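Local coordinates for protein sulfate transporter 4.1, chloroplastic (PDB 7LHV) that cotransports protons and sulfate across the membrane as a symporter of the SLC26/SulP family and may help regulate sulfate assimilation, at residues V446-D449 / E450-L454; S469-T472 / L473-I477; V613-T616 / I617-G621. All blocks are in the same frame, centred on the assembly; numbering follows the deposited sequence.

Contact 1. Residues V446-D449 / E450-L454; sequences VDYD and EAIFL
This is the N-terminal part of helix 448-457, where Tyr448 and Asp449 meet Ile452 and Phe453 one turn on. Tyr448 O accepts the backbone N of Ile452 at 2.9 Å, with an N-H...O angle of 159°. Asp449 O takes Phe453 N in the same way. The side chains of the first pair touch lightly. Ile452 CD1 lies at the edge of the Tyr448 ring, near its plane and 4.3 Å from Tyr448 CD2. Asp447, in the approach to the helix, sends its carboxylate along the turn to Glu450. Its CG is anti to the backbone N (chi1 -171°), and this brings OD2 beside the Glu450 chain. The two carboxylates are nearly coplanar, 10° apart. Asp447 OD2 and Glu450 OE1 are 4.5 Å apart, so two like charges would sit close together. Both residues also touch Ser210 of helix 206-229, and Asp447 N is hydrogen-bonded to Ser214 OG. Phe453 packs on Glu588 of the second subunit. Ala451, on the buried side, rests on Trp465 of helix 459-474. The arrangement is an N-terminal i to i+4 turn of an alpha helix entered from a loop.

Contact 2. Residues S469-T472 / L473-I477; sequences STIT and LFFGI
Ile471 O receives the backbone N of Phe475 at 2.8 Å, with an N-H...O angle of 145°. Two more bonds of the same i to i+4 kind precede it along helix 459-474. Leu473 N reaches Ser469 O at 2.9 Å, and Phe474 N reaches Thr470 O at the same length and a straighter 161°. Each of the two phenylalanines also brings its ring edge back to the carbonyl that its own N-H grips. Phe474 CD2 is 3.3 Å from Thr470 O, which lies near the ring plane. Phe475 CD2 approaches Ile471 O similarly, with Ile471 CA in the plane at the ring edge. The methyl groups add apolar contact. With OG1 of Thr470 anti to the carbonyl carbon (chi1 -65°), its methyl CG2 lies anti to the backbone N and meets Phe474 CD2 at 3.7 Å. Ile471 CG2 touches Phe475 CD2 at 4.1 Å. The threonine hydroxyls turn back up the helix. Thr470 OG1 is hydrogen-bonded to Thr466 O and Thr472 OG1 to Thr468 O, which satisfies polar atoms within the helix itself. Thr472 packs on Phe212 and Ala215 of helix 206-229, and Leu473 reaches Ile218 there. Phe474 and Phe475 are on the surface, where they may face lipid. Phe475 is the first residue to leave helical angles, and Gly476 holds the N-cap position of helix 477-496. Ile471 touches Ile479, which lines the pocket of a bound sphingosine 1-phosphate close to Gly476. This is the end of one helix and the short turn into the next, joining two consecutive helices beside a lipid pocket in the membrane part of the transporter.

Contact 3. Residues V613-T616 / I617-G621; sequences VHLT and IARSG
The Arg619 guanidinium is approached obliquely by Leu615 CG, which lies 3.5 Å from Arg619 NH1, and by the hydroxyl of Thr616. The arginine chain, bent at chi2 and chi3, crosses the leucine at an angle, with NH1 nearest its CG. Its strongest polar partner is on the other subunit: NH2 is hydrogen-bonded to Val457 O of the second subunit. Thr616 OG1 is itself hydrogen-bonded to Asp612 O. The backbone is held by four successive i to i+4 bonds, from Ile617 N to Val613 O, Ala618 N to His614 O, Arg619 N to Leu615 O and Ser620 N to Thr616 O. The last is 2.9 Å long, with an N-H...O angle of 154°. On the buried side Val613 and Ile617 point the same way, with Val613 CG1 3.9 Å from Ile617 CD1. Ser620 OG stands between its backbone N and carbonyl carbon (chi1 66°) and donates to Ile617 O at 2.9 Å. With an alanine in its place, Ile617 O is likely to lose the hydroxyl's bond and the last turn to be less firmly held. Gly621 then ends the helix with positive phi (84°) and two bonds back into the last turn, a Schellman motif; the bond from Gly621 N to Ala618 O is weak. Helix 611-620 follows strand 603-606 in the STAS domain. Thr616 and Ser620 pack on Val587 of helix 584-599, where Lys591 NZ is hydrogen-bonded to Ser620 O. Ile617 touches Met622 and Val623 of the next helix, 622-626.

How the contacts relate
From the N terminus the three contacts come in series, and none nests in or crosses another. Each is local and closes no more than a helical turn. Contact 1 lies at the N-terminal end of helix 448-457, and contact 2 ends the following helix, 459-474. Their centres lie about 17 Å apart without touching, and helix 206-229 packs against both. Contact 3 ends helix 611-620 in the STAS domain, with its centre about 50 Å from that of either other contact. The dimer brings the two regions together. Contact 1 leans on helix 584-599 of the second subunit's STAS domain, while contact 3 meets Val457, at the end of helix 448-457 in that second subunit.

Contact 1. Residues V446-D449 / E450-L454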
# COMPACT_ATOMS: atom_id res chain seq x y z
N VAL A 446 -7.06 -9.23 25.89
CA VAL A 446 -6.91 -10.49 25.16
C VAL A 446 -8.28 -10.81 24.57
O VAL A 446 -9.12 -11.42 25.23
CB VAL A 446 -6.39 -11.62 26.04
CG1 VAL A 446 -6.18 -12.87 25.22
CG2 VAL A 446 -5.10 -11.20 26.72
N ASP A 447 -8.50 -10.39 23.33
CA ASP A 447 -9.84 -10.32 22.77
C ASP A 447 -10.09 -11.53 21.86
O ASP A 447 -10.13 -11.45 20.64
CB ASP A 447 -10.02 -9.00 22.03
CG ASP A 447 -11.44 -8.76 21.59
OD1 ASP A 447 -12.29 -8.47 22.46
OD2 ASP A 447 -11.70 -8.83 20.38
N TYR A 448 -10.26 -12.69 22.51
CA TYR A 448 -10.54 -13.93 21.81
C TYR A 448 -11.98 -14.02 21.32
O TYR A 448 -12.27 -14.85 20.45
CB TYR A 448 -10.25 -15.13 22.72
CG TYR A 448 -11.05 -15.12 24.01
CD1 TYR A 448 -10.62 -14.39 25.11
CD2 TYR A 448 -12.22 -15.85 24.12
CE1 TYR A 448 -11.34 -14.38 26.28
CE2 TYR A 448 -12.96 -15.84 25.29
CZ TYR A 448 -12.51 -15.11 26.37
OH TYR A 448 -13.23 -15.10 27.54
N ASP A 449 -12.88 -13.19 21.85
CA ASP A 449 -14.25 -13.19 21.37
C ASP A 449 -14.31 -12.78 19.90
O ASP A 449 -15.07 -13.36 19.12
CB ASP A 449 -15.11 -12.25 22.22
CG ASP A 449 -15.83 -12.98 23.33
OD1 ASP A 449 -15.78 -14.22 23.36
OD2 ASP A 449 -16.44 -12.30 24.18
N GLU A 450 -13.51 -11.78 19.51
CA GLU A 450 -13.46 -11.41 18.10
C GLU A 450 -12.86 -12.53 17.27
O GLU A 450 -13.24 -12.73 16.12
CB GLU A 450 -12.65 -10.13 17.91
CG GLU A 450 -12.78 -9.52 16.54
CD GLU A 450 -14.17 -8.99 16.26
OE1 GLU A 450 -14.89 -8.66 17.23
OE2 GLU A 450 -14.56 -8.91 15.08
N ALA A 451 -11.90 -13.28 17.83
CA ALA A 451 -11.35 -14.42 17.10
C ALA A 451 -12.42 -15.47 16.83
O ALA A 451 -12.51 -16.01 15.72
CB ALA A 451 -10.18 -15.03 17.87
N ILE A 452 -13.25 -15.76 17.83
CA ILE A 452 -14.34 -16.72 17.64
C ILE A 452 -15.34 -16.19 16.62
O ILE A 452 -15.81 -16.93 15.75
CB ILE A 452 -15.01 -17.03 18.99
CG1 ILE A 452 -14.04 -17.79 19.89
CG2 ILE A 452 -16.28 -17.83 18.78
CD1 ILE A 452 -14.56 -18.01 21.29
N PHE A 453 -15.67 -14.90 16.70
CA PHE A 453 -16.60 -14.31 15.75
C PHE A 453 -16.06 -14.38 14.32
O PHE A 453 -16.80 -14.71 13.39
CB PHE A 453 -16.88 -12.86 16.14
CG PHE A 453 -17.83 -12.15 15.21
CD1 PHE A 453 -19.18 -12.43 15.25
CD2 PHE A 453 -17.36 -11.22 14.31
CE1 PHE A 453 -20.05 -11.77 14.40
CE2 PHE A 453 -18.22 -10.56 13.46
CZ PHE A 453 -19.57 -10.84 13.50
N LEU A 454 -14.77 -14.08 14.14
CA LEU A 454 -14.16 -14.17 12.82
C LEU A 454 -14.17 -15.60 12.31
O LEU A 454 -14.45 -15.84 11.13
CB LEU A 454 -12.73 -13.63 12.86
CG LEU A 454 -12.58 -12.14 13.18
CD1 LEU A 454 -11.12 -11.74 13.17
CD2 LEU A 454 -13.37 -11.31 12.21

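Contact 2. Residues S469-T472 / L473-I477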
# COMPACT_ATOMS: atom_id res chain seq x y z
N SER A 469 -1.40 -12.20 15.40
CA SER A 469 -1.21 -12.50 16.81
C SER A 469 0.00 -13.40 17.03
O SER A 469 0.84 -13.13 17.90
CB SER A 469 -2.47 -13.16 17.37
OG SER A 469 -2.26 -13.62 18.69
N THR A 470 0.13 -14.46 16.23
CA THR A 470 1.24 -15.39 16.40
C THR A 470 2.58 -14.72 16.12
O THR A 470 3.55 -14.91 16.86
CB THR A 470 1.05 -16.60 15.49
OG1 THR A 470 -0.11 -17.34 15.91
CG2 THR A 470 2.26 -17.51 15.56
N ILE A 471 2.65 -13.92 15.06
CA ILE A 471 3.92 -13.29 14.71
C ILE A 471 4.30 -12.24 15.75
O ILE A 471 5.47 -12.14 16.14
CB ILE A 471 3.84 -12.69 13.29
CG1 ILE A 471 4.00 -13.81 12.26
CG2 ILE A 471 4.90 -11.63 13.09
CD1 ILE A 471 3.87 -13.35 10.84
N THR A 472 3.34 -11.46 16.23
CA THR A 472 3.65 -10.50 17.28
C THR A 472 4.04 -11.20 18.58
O THR A 472 4.89 -10.69 19.32
CB THR A 472 2.46 -9.57 17.52
OG1 THR A 472 2.04 -9.00 16.27
CG2 THR A 472 2.83 -8.45 18.47
N LEU A 473 3.46 -12.36 18.86
CA LEU A 473 3.80 -13.09 20.07
C LEU A 473 5.22 -13.64 20.00
O LEU A 473 6.00 -13.46 20.94
CB LEU A 473 2.79 -14.22 20.28
CG LEU A 473 2.46 -14.62 21.71
CD1 LEU A 473 1.73 -13.49 22.41
CD2 LEU A 473 1.63 -15.89 21.73
N PHE A 474 5.57 -14.31 18.90
CA PHE A 474 6.85 -15.00 18.82
C PHE A 474 7.97 -14.11 18.32
O PHE A 474 9.11 -14.24 18.78
CB PHE A 474 6.71 -16.23 17.92
CG PHE A 474 6.00 -17.37 18.58
CD1 PHE A 474 6.66 -18.18 19.49
CD2 PHE A 474 4.67 -17.63 18.30
CE1 PHE A 474 6.00 -19.22 20.11
CE2 PHE A 474 4.01 -18.67 18.91
CZ PHE A 474 4.68 -19.47 19.81
N PHE A 475 7.68 -13.21 17.39
CA PHE A 475 8.66 -12.25 16.91
C PHE A 475 8.40 -10.91 17.58
O PHE A 475 7.57 -10.79 18.49
CB PHE A 475 8.59 -12.17 15.38
CG PHE A 475 8.80 -13.50 14.70
CD1 PHE A 475 10.07 -13.95 14.42
CD2 PHE A 475 7.72 -14.30 14.37
CE1 PHE A 475 10.26 -15.18 13.80
CE2 PHE A 475 7.90 -15.52 13.76
CZ PHE A 475 9.17 -15.96 13.48
N GLY A 476 9.11 -9.88 17.14
CA GLY A 476 9.01 -8.59 17.79
C GLY A 476 7.67 -7.91 17.55
O GLY A 476 6.85 -8.33 16.74
N ILE A 477 7.46 -6.83 18.30
CA ILE A 477 6.30 -5.97 18.06
C ILE A 477 6.40 -5.33 16.68
O ILE A 477 5.42 -5.25 15.94
CB ILE A 477 6.18 -4.91 19.17
CG1 ILE A 477 5.56 -5.51 20.43
CG2 ILE A 477 5.36 -3.72 18.69
CD1 ILE A 477 5.82 -4.69 21.67

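Contact 3. Residues V613-T616 / I617-G621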
# COMPACT_ATOMS: atom_id res chain seq x y z
N VAL A 613 -16.84 10.99 -17.48
CA VAL A 613 -16.23 9.98 -18.34
C VAL A 613 -16.28 10.40 -19.80
O VAL A 613 -15.30 10.27 -20.54
CB VAL A 613 -16.91 8.61 -18.12
CG1 VAL A 613 -16.63 7.70 -19.27
CG2 VAL A 613 -16.43 7.99 -16.82
N HIS A 614 -17.43 10.92 -20.24
CA HIS A 614 -17.55 11.38 -21.62
C HIS A 614 -16.61 12.54 -21.89
O HIS A 614 -16.01 12.61 -22.97
CB HIS A 614 -19.00 11.77 -21.92
CG HIS A 614 -19.27 11.98 -23.38
ND1 HIS A 614 -19.51 13.22 -23.92
CD2 HIS A 614 -19.35 11.10 -24.40
CE1 HIS A 614 -19.72 13.10 -25.22
NE2 HIS A 614 -19.63 11.82 -25.54
N LEU A 615 -16.48 13.46 -20.94
CA LEU A 615 -15.57 14.59 -21.13
C LEU A 615 -14.13 14.11 -21.25
O LEU A 615 -13.38 14.58 -22.12
CB LEU A 615 -15.71 15.57 -19.97
CG LEU A 615 -14.79 16.79 -19.95
CD1 LEU A 615 -14.71 17.44 -21.32
CD2 LEU A 615 -15.26 17.79 -18.90
N THR A 616 -13.72 13.17 -20.40
CA THR A 616 -12.36 12.64 -20.48
C THR A 616 -12.13 11.91 -21.80
O THR A 616 -11.07 12.05 -22.42
CB THR A 616 -12.08 11.71 -19.29
OG1 THR A 616 -12.13 12.46 -18.08
CG2 THR A 616 -10.71 11.06 -19.42
N ILE A 617 -13.12 11.13 -22.24
CA ILE A 617 -12.99 10.41 -23.51
C ILE A 617 -12.85 11.39 -24.66
O ILE A 617 -12.01 11.21 -25.55
CB ILE A 617 -14.19 9.47 -23.71
CG1 ILE A 617 -14.06 8.24 -22.81
CG2 ILE A 617 -14.30 9.04 -25.16
CD1 ILE A 617 -15.27 7.33 -22.86
N ALA A 618 -13.66 12.45 -24.67
CA ALA A 618 -13.57 13.45 -25.73
C ALA A 618 -12.23 14.17 -25.71
O ALA A 618 -11.65 14.46 -26.76
CB ALA A 618 -14.72 14.45 -25.61
N ARG A 619 -11.72 14.47 -24.51
CA ARG A 619 -10.43 15.14 -24.42
C ARG A 619 -9.29 14.25 -24.91
O ARG A 619 -8.37 14.73 -25.58
CB ARG A 619 -10.17 15.59 -22.98
CG ARG A 619 -10.87 16.87 -22.60
CD ARG A 619 -10.07 17.65 -21.58
NE ARG A 619 -9.79 16.84 -20.40
CZ ARG A 619 -10.48 16.90 -19.27
NH1 ARG A 619 -11.51 17.72 -19.14
NH2 ARG A 619 -10.14 16.11 -18.25
N SER A 620 -9.34 12.96 -24.60
CA SER A 620 -8.26 12.06 -25.01
C SER A 620 -8.26 11.78 -26.50
O SER A 620 -7.31 11.16 -26.99
CB SER A 620 -8.36 10.74 -24.24
OG SER A 620 -9.53 10.03 -24.59
N GLY A 621 -9.29 12.20 -27.23
CA GLY A 621 -9.36 11.94 -28.65
C GLY A 621 -9.92 10.59 -29.03
O GLY A 621 -9.85 10.21 -30.21